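Side-chain contacts in importin subunit beta-1 (Saccharomyces cerevisiae, PDB 5OWU), which carries proteins into the nucleus in partnership with importin alpha, which binds the classical nuclear localization signal of the cargo: residues A4-L9 with S45-D50; K30-S33 with L38-A41; N67-K72 with A116-A121. One frame throughout, in Å; residues are numbered along the deposited sequence.

Contact 1: A4-L9 with S45-D50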
ATOM      1  N   ALA A   4      20.375   7.485  41.118  1.00 45.56           N
ATOM      2  CA  ALA A   4      21.701   7.255  40.558  1.00 52.79           C
ATOM      3  C   ALA A   4      21.848   5.823  40.056  1.00 44.74           C
ATOM      4  O   ALA A   4      22.403   5.592  38.975  1.00 42.53           O
ATOM      5  CB  ALA A   4      22.770   7.577  41.600  1.00 65.75           C
ATOM      6  N   GLU A   5      21.355   4.849  40.826  1.00 47.50           N
ATOM      7  CA  GLU A   5      21.444   3.454  40.405  1.00 51.20           C
ATOM      8  C   GLU A   5      20.631   3.209  39.141  1.00 41.69           C
ATOM      9  O   GLU A   5      21.093   2.526  38.219  1.00 39.54           O
ATOM     10  CB  GLU A   5      20.963   2.539  41.530  1.00 47.38           C
ATOM     11  CG  GLU A   5      21.780   2.636  42.806  1.00 56.08           C
ATOM     12  CD  GLU A   5      21.123   1.920  43.968  1.00 69.81           C
ATOM     13  OE1 GLU A   5      19.914   1.619  43.876  1.00 67.98           O
ATOM     14  OE2 GLU A   5      21.814   1.660  44.974  1.00 80.14           O
ATOM     15  N   PHE A   6      19.409   3.745  39.088  1.00 40.78           N
ATOM     16  CA  PHE A   6      18.581   3.599  37.896  1.00 43.22           C
ATOM     17  C   PHE A   6      19.283   4.197  36.685  1.00 31.87           C
ATOM     18  O   PHE A   6      19.347   3.579  35.609  1.00 37.52           O
ATOM     19  CB  PHE A   6      17.223   4.267  38.130  1.00 37.93           C
ATOM     20  CG  PHE A   6      16.168   3.866  37.141  1.00 35.68           C
ATOM     21  CD1 PHE A   6      15.588   2.615  37.206  1.00 31.23           C
ATOM     22  CD2 PHE A   6      15.748   4.744  36.152  1.00 34.18           C
ATOM     23  CE1 PHE A   6      14.617   2.236  36.306  1.00 32.20           C
ATOM     24  CE2 PHE A   6      14.771   4.368  35.247  1.00 35.48           C
ATOM     25  CZ  PHE A   6      14.208   3.113  35.321  1.00 36.76           C
ATOM     26  N   ALA A   7      19.836   5.402  36.852  1.00 32.97           N
ATOM     27  CA  ALA A   7      20.560   6.042  35.762  1.00 34.91           C
ATOM     28  C   ALA A   7      21.719   5.175  35.301  1.00 31.30           C
ATOM     29  O   ALA A   7      21.998   5.084  34.100  1.00 32.76           O
ATOM     30  CB  ALA A   7      21.063   7.418  36.199  1.00 42.12           C
ATOM     31  N   GLN A   8      22.403   4.521  36.244  1.00 37.13           N
ATOM     32  CA  GLN A   8      23.509   3.640  35.877  1.00 42.33           C
ATOM     33  C   GLN A   8      23.017   2.439  35.077  1.00 45.05           C
ATOM     34  O   GLN A   8      23.668   2.028  34.108  1.00 38.22           O
ATOM     35  CB  GLN A   8      24.253   3.182  37.134  1.00 41.20           C
ATOM     36  CG  GLN A   8      25.568   2.461  36.853  1.00 51.18           C
ATOM     37  CD  GLN A   8      26.600   3.373  36.221  1.00 56.11           C
ATOM     38  OE1 GLN A   8      26.934   4.424  36.768  1.00 69.19           O
ATOM     39  NE2 GLN A   8      27.101   2.984  35.056  1.00 59.04           N
ATOM     40  N   LEU A   9      21.883   1.851  35.471  1.00 37.68           N
ATOM     41  CA  LEU A   9      21.282   0.787  34.665  1.00 35.18           C
ATOM     42  C   LEU A   9      21.030   1.248  33.231  1.00 37.52           C
ATOM     43  O   LEU A   9      21.444   0.583  32.278  1.00 40.64           O
ATOM     44  CB  LEU A   9      19.972   0.310  35.297  1.00 35.82           C
ATOM     45  CG  LEU A   9      20.036  -0.666  36.471  1.00 53.96           C
ATOM     46  CD1 LEU A   9      18.617  -0.894  36.991  1.00 49.08           C
ATOM     47  CD2 LEU A   9      20.677  -1.986  36.063  1.00 50.53           C
ATOM     48  N   SER A  45      11.365   9.463  35.223  1.00 24.15           N
ATOM     49  CA  SER A  45      11.156  10.900  35.145  1.00 24.90           C
ATOM     50  C   SER A  45      12.237  11.667  35.899  1.00 33.05           C
ATOM     51  O   SER A  45      12.600  12.776  35.488  1.00 26.93           O
ATOM     52  CB  SER A  45       9.764  11.253  35.671  1.00 23.86           C
ATOM     53  OG  SER A  45       9.767  11.441  37.078  1.00 24.94           O
ATOM     54  N   GLN A  46      12.785  11.096  36.981  1.00 30.33           N
ATOM     55  CA  GLN A  46      13.830  11.802  37.720  0.52 31.77           C
ATOM     56  C   GLN A  46      15.147  11.796  36.951  1.00 31.87           C
ATOM     57  O   GLN A  46      15.884  12.788  36.968  1.00 32.66           O
ATOM     58  CB  GLN A  46      14.016  11.190  39.111  0.52 32.83           C
ATOM     59  CG  GLN A  46      12.906  11.527  40.121  0.52 38.87           C
ATOM     60  CD  GLN A  46      12.834  13.007  40.525  0.52 36.33           C
ATOM     61  OE1 GLN A  46      11.752  13.515  40.836  0.52 38.53           O
ATOM     62  NE2 GLN A  46      13.980  13.694  40.546  0.52 31.38           N
ATOM     63  N   VAL A  47      15.459  10.700  36.260  1.00 33.23           N
ATOM     64  CA  VAL A  47      16.687  10.668  35.472  1.00 30.36           C
ATOM     65  C   VAL A  47      16.577  11.623  34.292  1.00 31.20           C
ATOM     66  O   VAL A  47      17.544  12.311  33.941  1.00 30.14           O
ATOM     67  CB  VAL A  47      17.001   9.230  35.023  1.00 32.29           C
ATOM     68  CG1 VAL A  47      18.180   9.206  34.043  1.00 37.95           C
ATOM     69  CG2 VAL A  47      17.308   8.355  36.238  1.00 39.86           C
ATOM     70  N   LEU A  48      15.394  11.706  33.675  1.00 31.54           N
ATOM     71  CA  LEU A  48      15.204  12.660  32.583  1.00 26.14           C
ATOM     72  C   LEU A  48      15.743  14.044  32.936  1.00 29.09           C
ATOM     73  O   LEU A  48      16.361  14.704  32.097  1.00 29.31           O
ATOM     74  CB  LEU A  48      13.725  12.744  32.213  1.00 29.23           C
ATOM     75  CG  LEU A  48      13.318  13.781  31.164  1.00 29.96           C
ATOM     76  CD1 LEU A  48      14.123  13.635  29.876  1.00 26.28           C
ATOM     77  CD2 LEU A  48      11.837  13.650  30.887  1.00 24.11           C
ATOM     78  N   ILE A  49      15.537  14.494  34.176  1.00 27.86           N
ATOM     79  CA  ILE A  49      15.929  15.840  34.582  1.00 29.89           C
ATOM     80  C   ILE A  49      17.267  15.862  35.320  1.00 31.37           C
ATOM     81  O   ILE A  49      17.661  16.916  35.828  1.00 41.34           O
ATOM     82  CB  ILE A  49      14.841  16.504  35.445  1.00 31.51           C
ATOM     83  CG1 ILE A  49      14.614  15.704  36.737  1.00 35.52           C
ATOM     84  CG2 ILE A  49      13.542  16.647  34.653  1.00 33.39           C
ATOM     85  CD1 ILE A  49      13.803  16.433  37.775  1.00 47.71           C
ATOM     86  N   ASP A  50      17.967  14.733  35.402  1.00 43.19           N
ATOM     87  CA  ASP A  50      19.194  14.643  36.200  1.00 42.89           C
ATOM     88  C   ASP A  50      20.380  15.073  35.342  1.00 37.83           C
ATOM     89  O   ASP A  50      20.855  14.320  34.489  1.00 44.27           O
ATOM     90  CB  ASP A  50      19.373  13.229  36.738  1.00 45.00           C
ATOM     91  CG  ASP A  50      20.667  13.057  37.521  1.00 48.83           C
ATOM     92  OD1 ASP A  50      21.107  14.023  38.177  1.00 53.73           O
ATOM     93  OD2 ASP A  50      21.246  11.953  37.471  1.00 44.59           O
TER

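Contact 2: K30-S33 with L38-A41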
ATOM      1  N   LYS A  30      13.507  -3.789  32.539  1.00 39.08           N
ATOM      2  CA  LYS A  30      12.187  -4.345  32.250  1.00 42.21           C
ATOM      3  C   LYS A  30      11.584  -4.995  33.493  1.00 42.97           C
ATOM      4  O   LYS A  30      10.378  -4.877  33.750  1.00 35.67           O
ATOM      5  CB  LYS A  30      12.288  -5.353  31.104  1.00 47.20           C
ATOM      6  CG  LYS A  30      10.950  -5.876  30.595  1.00 57.17           C
ATOM      7  CD  LYS A  30      10.190  -4.826  29.797  1.00 64.21           C
ATOM      8  CE  LYS A  30       8.888  -5.393  29.243  1.00 73.40           C
ATOM      9  NZ  LYS A  30       8.043  -4.349  28.587  1.00 72.22           N
ATOM     10  N   LYS A  31      12.413  -5.667  34.287  1.00 35.90           N
ATOM     11  CA  LYS A  31      11.914  -6.341  35.482  1.00 50.58           C
ATOM     12  C   LYS A  31      11.380  -5.340  36.493  1.00 42.11           C
ATOM     13  O   LYS A  31      10.367  -5.601  37.152  1.00 31.97           O
ATOM     14  CB  LYS A  31      13.018  -7.193  36.108  1.00 41.24           C
ATOM     15  CG  LYS A  31      12.761  -7.617  37.560  1.00 47.91           C
ATOM     16  CD  LYS A  31      13.991  -8.297  38.151  1.00 58.38           C
ATOM     17  CE  LYS A  31      13.868  -8.465  39.661  1.00 65.23           C
ATOM     18  NZ  LYS A  31      12.697  -9.299  40.047  1.00 65.25           N
ATOM     19  N   LEU A  32      12.049  -4.200  36.655  1.00 38.44           N
ATOM     20  CA  LEU A  32      11.496  -3.189  37.547  1.00 39.94           C
ATOM     21  C   LEU A  32      10.200  -2.616  36.982  1.00 41.98           C
ATOM     22  O   LEU A  32       9.250  -2.364  37.733  1.00 38.81           O
ATOM     23  CB  LEU A  32      12.510  -2.076  37.801  1.00 44.49           C
ATOM     24  CG  LEU A  32      12.017  -1.009  38.791  1.00 55.88           C
ATOM     25  CD1 LEU A  32      11.764  -1.615  40.169  1.00 51.72           C
ATOM     26  CD2 LEU A  32      12.990   0.157  38.897  1.00 52.59           C
ATOM     27  N   SER A  33      10.127  -2.412  35.665  1.00 38.90           N
ATOM     28  CA  SER A  33       8.875  -1.916  35.100  1.00 38.91           C
ATOM     29  C   SER A  33       7.738  -2.891  35.355  1.00 41.61           C
ATOM     30  O   SER A  33       6.588  -2.470  35.526  1.00 31.70           O
ATOM     31  CB  SER A  33       9.014  -1.656  33.601  1.00 29.90           C
ATOM     32  OG  SER A  33       8.743  -2.818  32.838  1.00 41.33           O
ATOM     33  N   LEU A  38       5.110   1.946  39.324  1.00 29.37           N
ATOM     34  CA  LEU A  38       5.119   3.273  39.936  1.00 28.56           C
ATOM     35  C   LEU A  38       6.546   3.777  40.106  1.00 32.88           C
ATOM     36  O   LEU A  38       6.883   4.891  39.685  1.00 29.96           O
ATOM     37  CB  LEU A  38       4.390   3.232  41.284  1.00 37.61           C
ATOM     38  CG  LEU A  38       4.058   4.553  41.998  1.00 32.38           C
ATOM     39  CD1 LEU A  38       3.153   4.259  43.185  1.00 43.91           C
ATOM     40  CD2 LEU A  38       5.282   5.317  42.478  1.00 32.88           C
ATOM     41  N   GLN A  39       7.408   2.962  40.721  1.00 32.85           N
ATOM     42  CA  GLN A  39       8.785   3.393  40.947  1.00 32.88           C
ATOM     43  C   GLN A  39       9.543   3.531  39.629  1.00 26.76           C
ATOM     44  O   GLN A  39      10.300   4.487  39.442  1.00 29.13           O
ATOM     45  CB  GLN A  39       9.501   2.413  41.883  1.00 36.69           C
ATOM     46  CG  GLN A  39      10.920   2.842  42.231  1.00 47.57           C
ATOM     47  CD  GLN A  39      11.652   1.850  43.133  1.00 65.17           C
ATOM     48  OE1 GLN A  39      11.474   0.635  43.022  1.00 52.29           O
ATOM     49  NE2 GLN A  39      12.487   2.372  44.026  1.00 55.26           N
ATOM     50  N   PHE A  40       9.373   2.576  38.716  1.00 24.87           N
ATOM     51  CA  PHE A  40      10.024   2.652  37.408  1.00 28.39           C
ATOM     52  C   PHE A  40       9.712   3.979  36.711  1.00 25.55           C
ATOM     53  O   PHE A  40      10.609   4.660  36.195  1.00 25.41           O
ATOM     54  CB  PHE A  40       9.565   1.459  36.566  1.00 28.62           C
ATOM     55  CG  PHE A  40       9.965   1.531  35.127  1.00 30.24           C
ATOM     56  CD1 PHE A  40      11.169   1.004  34.703  1.00 30.80           C
ATOM     57  CD2 PHE A  40       9.124   2.108  34.192  1.00 31.85           C
ATOM     58  CE1 PHE A  40      11.536   1.060  33.371  1.00 35.09           C
ATOM     59  CE2 PHE A  40       9.485   2.175  32.864  1.00 31.39           C
ATOM     60  CZ  PHE A  40      10.695   1.650  32.451  1.00 37.67           C
ATOM     61  N   ALA A  41       8.439   4.370  36.704  1.00 27.21           N
ATOM     62  CA  ALA A  41       8.040   5.606  36.036  1.00 25.94           C
ATOM     63  C   ALA A  41       8.572   6.833  36.771  1.00 32.70           C
ATOM     64  O   ALA A  41       9.094   7.767  36.142  1.00 32.31           O
ATOM     65  CB  ALA A  41       6.518   5.664  35.923  1.00 25.80           C
TER

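Contact 3: N67-K72 with A116-A121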
ATOM      1  N   ASN A  67       7.371   4.496  25.839  1.00 26.58           N
ATOM      2  CA  ASN A  67       7.006   3.238  25.209  1.00 32.13           C
ATOM      3  C   ASN A  67       6.287   2.293  26.159  1.00 33.44           C
ATOM      4  O   ASN A  67       5.768   1.274  25.697  1.00 33.08           O
ATOM      5  CB  ASN A  67       8.251   2.561  24.643  1.00 39.37           C
ATOM      6  CG  ASN A  67       8.755   3.241  23.382  1.00 46.96           C
ATOM      7  OD1 ASN A  67       7.984   3.872  22.647  1.00 37.71           O
ATOM      8  ND2 ASN A  67      10.049   3.117  23.126  1.00 51.52           N
ATOM      9  N   GLU A  68       6.241   2.593  27.456  1.00 33.19           N
ATOM     10  CA  GLU A  68       5.355   1.864  28.361  1.00 31.80           C
ATOM     11  C   GLU A  68       4.008   2.559  28.559  1.00 34.38           C
ATOM     12  O   GLU A  68       3.214   2.126  29.403  1.00 29.10           O
ATOM     13  CB  GLU A  68       6.033   1.665  29.719  1.00 26.15           C
ATOM     14  CG  GLU A  68       7.301   0.825  29.667  1.00 30.52           C
ATOM     15  CD  GLU A  68       7.056  -0.580  29.145  1.00 40.65           C
ATOM     16  OE1 GLU A  68       5.985  -1.143  29.441  1.00 32.73           O
ATOM     17  OE2 GLU A  68       7.924  -1.115  28.427  1.00 46.11           O
ATOM     18  N   LEU A  69       3.734   3.619  27.808  1.00 31.90           N
ATOM     19  CA  LEU A  69       2.520   4.403  27.979  1.00 28.28           C
ATOM     20  C   LEU A  69       1.658   4.469  26.730  1.00 33.86           C
ATOM     21  O   LEU A  69       0.435   4.592  26.845  1.00 33.91           O
ATOM     22  CB  LEU A  69       2.874   5.834  28.421  1.00 28.49           C
ATOM     23  CG  LEU A  69       3.451   5.982  29.828  1.00 27.01           C
ATOM     24  CD1 LEU A  69       3.886   7.416  30.089  1.00 25.65           C
ATOM     25  CD2 LEU A  69       2.450   5.535  30.878  1.00 25.13           C
ATOM     26  N   VAL A  70       2.253   4.376  25.544  1.00 38.21           N
ATOM     27  CA  VAL A  70       1.507   4.349  24.296  1.00 35.97           C
ATOM     28  C   VAL A  70       2.063   3.228  23.436  1.00 40.21           C
ATOM     29  O   VAL A  70       3.213   2.811  23.581  1.00 45.24           O
ATOM     30  CB  VAL A  70       1.569   5.691  23.537  1.00 29.46           C
ATOM     31  CG1 VAL A  70       0.783   6.756  24.284  1.00 50.53           C
ATOM     32  CG2 VAL A  70       3.023   6.124  23.335  1.00 40.05           C
ATOM     33  N   SER A  71       1.217   2.737  22.535  1.00 48.14           N
ATOM     34  CA  SER A  71       1.581   1.658  21.631  1.00 46.43           C
ATOM     35  C   SER A  71       0.810   1.840  20.334  1.00 50.08           C
ATOM     36  O   SER A  71      -0.181   2.571  20.276  1.00 46.21           O
ATOM     37  CB  SER A  71       1.278   0.286  22.243  1.00 50.31           C
ATOM     38  OG  SER A  71       1.530  -0.755  21.319  1.00 56.03           O
ATOM     39  N   LYS A  72       1.281   1.170  19.285  1.00 72.16           N
ATOM     40  CA  LYS A  72       0.483   1.080  18.068  1.00 79.02           C
ATOM     41  C   LYS A  72      -0.677   0.114  18.266  1.00 73.78           C
ATOM     42  O   LYS A  72      -1.822   0.421  17.917  1.00 78.72           O
ATOM     43  CB  LYS A  72       1.357   0.647  16.891  1.00 88.56           C
ATOM     44  CG  LYS A  72       2.204   1.773  16.300  1.00 91.15           C
ATOM     45  CD  LYS A  72       2.815   1.380  14.956  1.00102.50           C
ATOM     46  CE  LYS A  72       1.763   1.322  13.848  1.00 97.76           C
ATOM     47  NZ  LYS A  72       2.340   0.901  12.543  1.00 98.83           N
ATOM     48  N   ALA A 116       8.928  16.073  25.228  1.00 24.52           N
ATOM     49  CA  ALA A 116       7.709  16.335  24.474  1.00 29.83           C
ATOM     50  C   ALA A 116       6.994  15.038  24.127  1.00 22.32           C
ATOM     51  O   ALA A 116       5.761  14.961  24.195  1.00 24.98           O
ATOM     52  CB  ALA A 116       8.034  17.121  23.202  1.00 25.45           C
ATOM     53  N   GLN A 117       7.749  14.006  23.743  1.00 23.16           N
ATOM     54  CA  GLN A 117       7.123  12.720  23.450  1.00 21.35           C
ATOM     55  C   GLN A 117       6.501  12.101  24.703  1.00 21.52           C
ATOM     56  O   GLN A 117       5.412  11.508  24.638  1.00 22.35           O
ATOM     57  CB  GLN A 117       8.148  11.775  22.833  1.00 28.04           C
ATOM     58  CG  GLN A 117       8.716  12.247  21.514  1.00 31.14           C
ATOM     59  CD  GLN A 117       9.552  11.182  20.829  1.00 36.13           C
ATOM     60  OE1 GLN A 117       9.074  10.086  20.544  1.00 37.45           O
ATOM     61  NE2 GLN A 117      10.808  11.506  20.557  1.00 42.16           N
ATOM     62  N   LEU A 118       7.175  12.231  25.852  1.00 24.90           N
ATOM     63  CA  LEU A 118       6.633  11.693  27.101  1.00 21.00           C
ATOM     64  C   LEU A 118       5.362  12.426  27.514  1.00 19.71           C
ATOM     65  O   LEU A 118       4.351  11.800  27.873  1.00 25.25           O
ATOM     66  CB  LEU A 118       7.692  11.787  28.207  1.00 21.67           C
ATOM     67  CG  LEU A 118       7.273  11.334  29.613  1.00 25.29           C
ATOM     68  CD1 LEU A 118       6.888   9.884  29.589  1.00 25.25           C
ATOM     69  CD2 LEU A 118       8.386  11.566  30.605  1.00 24.22           C
ATOM     70  N   ILE A 119       5.407  13.761  27.484  1.00 19.57           N
ATOM     71  CA  ILE A 119       4.222  14.563  27.761  1.00 18.65           C
ATOM     72  C   ILE A 119       3.086  14.144  26.844  1.00 21.10           C
ATOM     73  O   ILE A 119       1.945  13.976  27.285  1.00 23.52           O
ATOM     74  CB  ILE A 119       4.543  16.062  27.614  1.00 24.28           C
ATOM     75  CG1 ILE A 119       5.446  16.517  28.762  1.00 30.78           C
ATOM     76  CG2 ILE A 119       3.262  16.895  27.571  1.00 22.80           C
ATOM     77  CD1 ILE A 119       6.106  17.857  28.526  1.00 31.45           C
ATOM     78  N   ALA A 120       3.383  13.952  25.556  1.00 26.24           N
ATOM     79  CA  ALA A 120       2.351  13.544  24.611  1.00 29.39           C
ATOM     80  C   ALA A 120       1.709  12.226  25.025  1.00 29.29           C
ATOM     81  O   ALA A 120       0.486  12.077  24.945  1.00 25.00           O
ATOM     82  CB  ALA A 120       2.935  13.429  23.202  1.00 27.69           C
ATOM     83  N   ALA A 121       2.517  11.251  25.453  1.00 23.39           N
ATOM     84  CA  ALA A 121       1.966   9.949  25.843  1.00 23.94           C
ATOM     85  C   ALA A 121       1.046  10.070  27.059  1.00 19.77           C
ATOM     86  O   ALA A 121      -0.072   9.520  27.085  1.00 24.01           O
ATOM     87  CB  ALA A 121       3.107   8.975  26.139  1.00 26.23           C
TER

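Contact 1: A4-L9 with S45-D50
Ala7 and Val47 face each other where helix 3-15 meets the C-terminal part of helix 37-48, and their CA atoms, 6.0 Å apart, are the nearest CA pair between 4-9 and 45-50. Such closeness goes with the small side chain on one partner: the methyl CB of Ala7 points at the other helix and meets both branches of Val47, with CG2 at 3.9 Å from Ala7 CB and CG1 at 4.0 Å from it, so the isopropyl group straddles the alanine. The CG2 branch also reaches the Phe6 ring, touching CD2 of Phe6 at 3.9 Å. It comes in at the ring's edge, in the ring plane, and not over a face. Phe6 CG stands opposite its backbone N (chi1 -164°), an orientation that brings the CD2 edge up to the valine. No hydrogen bond or charge crosses between the two segments, and all three residues are buried. The contact therefore joins HEAT 1 to HEAT 2 by hydrocarbon packing. Around it, Val47 also rests on Thr3 and Leu10 of helix 3-15, Thr53 in the following loop touches both Ala7 and Val47, and Phe6 extends to Leu29 and Leu32 of helix 19-35.

Contact 2: K30-S33 with L38-A41
Two successive helices joined by a tight turn between HEAT 1 and HEAT 2 bring together Ser33, near the end of helix 19-35, and Phe40, in the first turns of helix 37-48, with CA atoms 5.2 Å apart. At the centre of the contact is a CH-pi interaction: Ser33 CB sits 3.5 Å from the centroid of the Phe40 ring, only 8° off the ring normal, and so lies over the middle of one face. Phe40 CG is anti to the backbone N (chi1 170°), which brings one face of the ring against Ser33. The hydroxyl of Ser33 is engaged within its own helix, OG donating to Lys30 O at 2.8 Å and approaching 19° out of the carbonyl plane; this bond probably holds the serine's rotation. Beside the ring, Leu32 CG packs on Phe40 CB at 4.1 Å, while Leu32 CD1 meets the amide oxygen OE1 of the extended Gln39 at 3.6 Å, the two side chains crossing at about a right angle. With a leucine in place of Phe40 there is no flat face, and Ser33 CB would probably be left without its CH-pi partner and less well covered. The serine thus divides its chemistry, so that a buried residue keeps its hydroxyl bonded to a helix carbonyl while its carbon packs on the aromatic ring.

Contact 3: N67-K72 with A116-A121
Ala121 of helix 109-126 is met by two consecutive residues of the loop 67-72. Its methyl CB lies 3.7 Å from Val70 CG1 and 3.9 Å from Leu69 CB, while the second valine branch, CG2, approaches the same Ala121 CB at 4.0 Å. Val70 therefore presents both methyls to one alanine, and CG1 is equally close to the helix backbone, 3.7 Å from Ala121 CA. The short side chain of Ala121 permits this approach, the CA atoms of Val70 and Ala121 being 5.8 Å apart. One turn earlier on the helix, Leu118 adds a smaller, second point of contact: its CD1 touches CD1 of Leu69 at 3.9 Å, methyl against methyl, the two leucines meeting at a slant. Leu69 CG is anti to its carbonyl carbon (chi1 -69°), which carries the branched end past Ala121 to Leu118, so the one side chain uses its CB for the alanine and its CD1 for the leucine.

Farther out, Trp84 of helix 74-87 packs against Leu69, and Leu65 and Lys66 of helix 55-67 touch Leu118 and Ala121 respectively. Next to Leu69 in the loop, Glu68 forms a salt bridge with Arg83, tying the loop to helix 74-87 as well. The loop that links these two helices is thus laid against HEAT 3. Between the two segments the contact has no hydrogen bond or charge pair; it rests on aliphatic shape, with polar ties made by a neighbouring residue directed elsewhere.

Overall arrangement
All three contacts lie near the N-terminal end of the superhelix, on one side of the chain's centre. Contacts 1 and 3 are buried and purely apolar between their segments, whereas contact 2 is partly buried and mixes a CH-pi interaction with polar groups. Contacts 1 and 2 share helix 37-48 and both join HEAT 1 to HEAT 2; they meet where Phe6 touches Phe40, about 12 Å separating their centres. Contact 3 instead seats a loop on a HEAT 3 helix. It reaches contact 1 through packing of Leu48 on Leu118, and contact 2 through Glu68, which packs on Phe40 and forms a long, weak ion pair with Lys30.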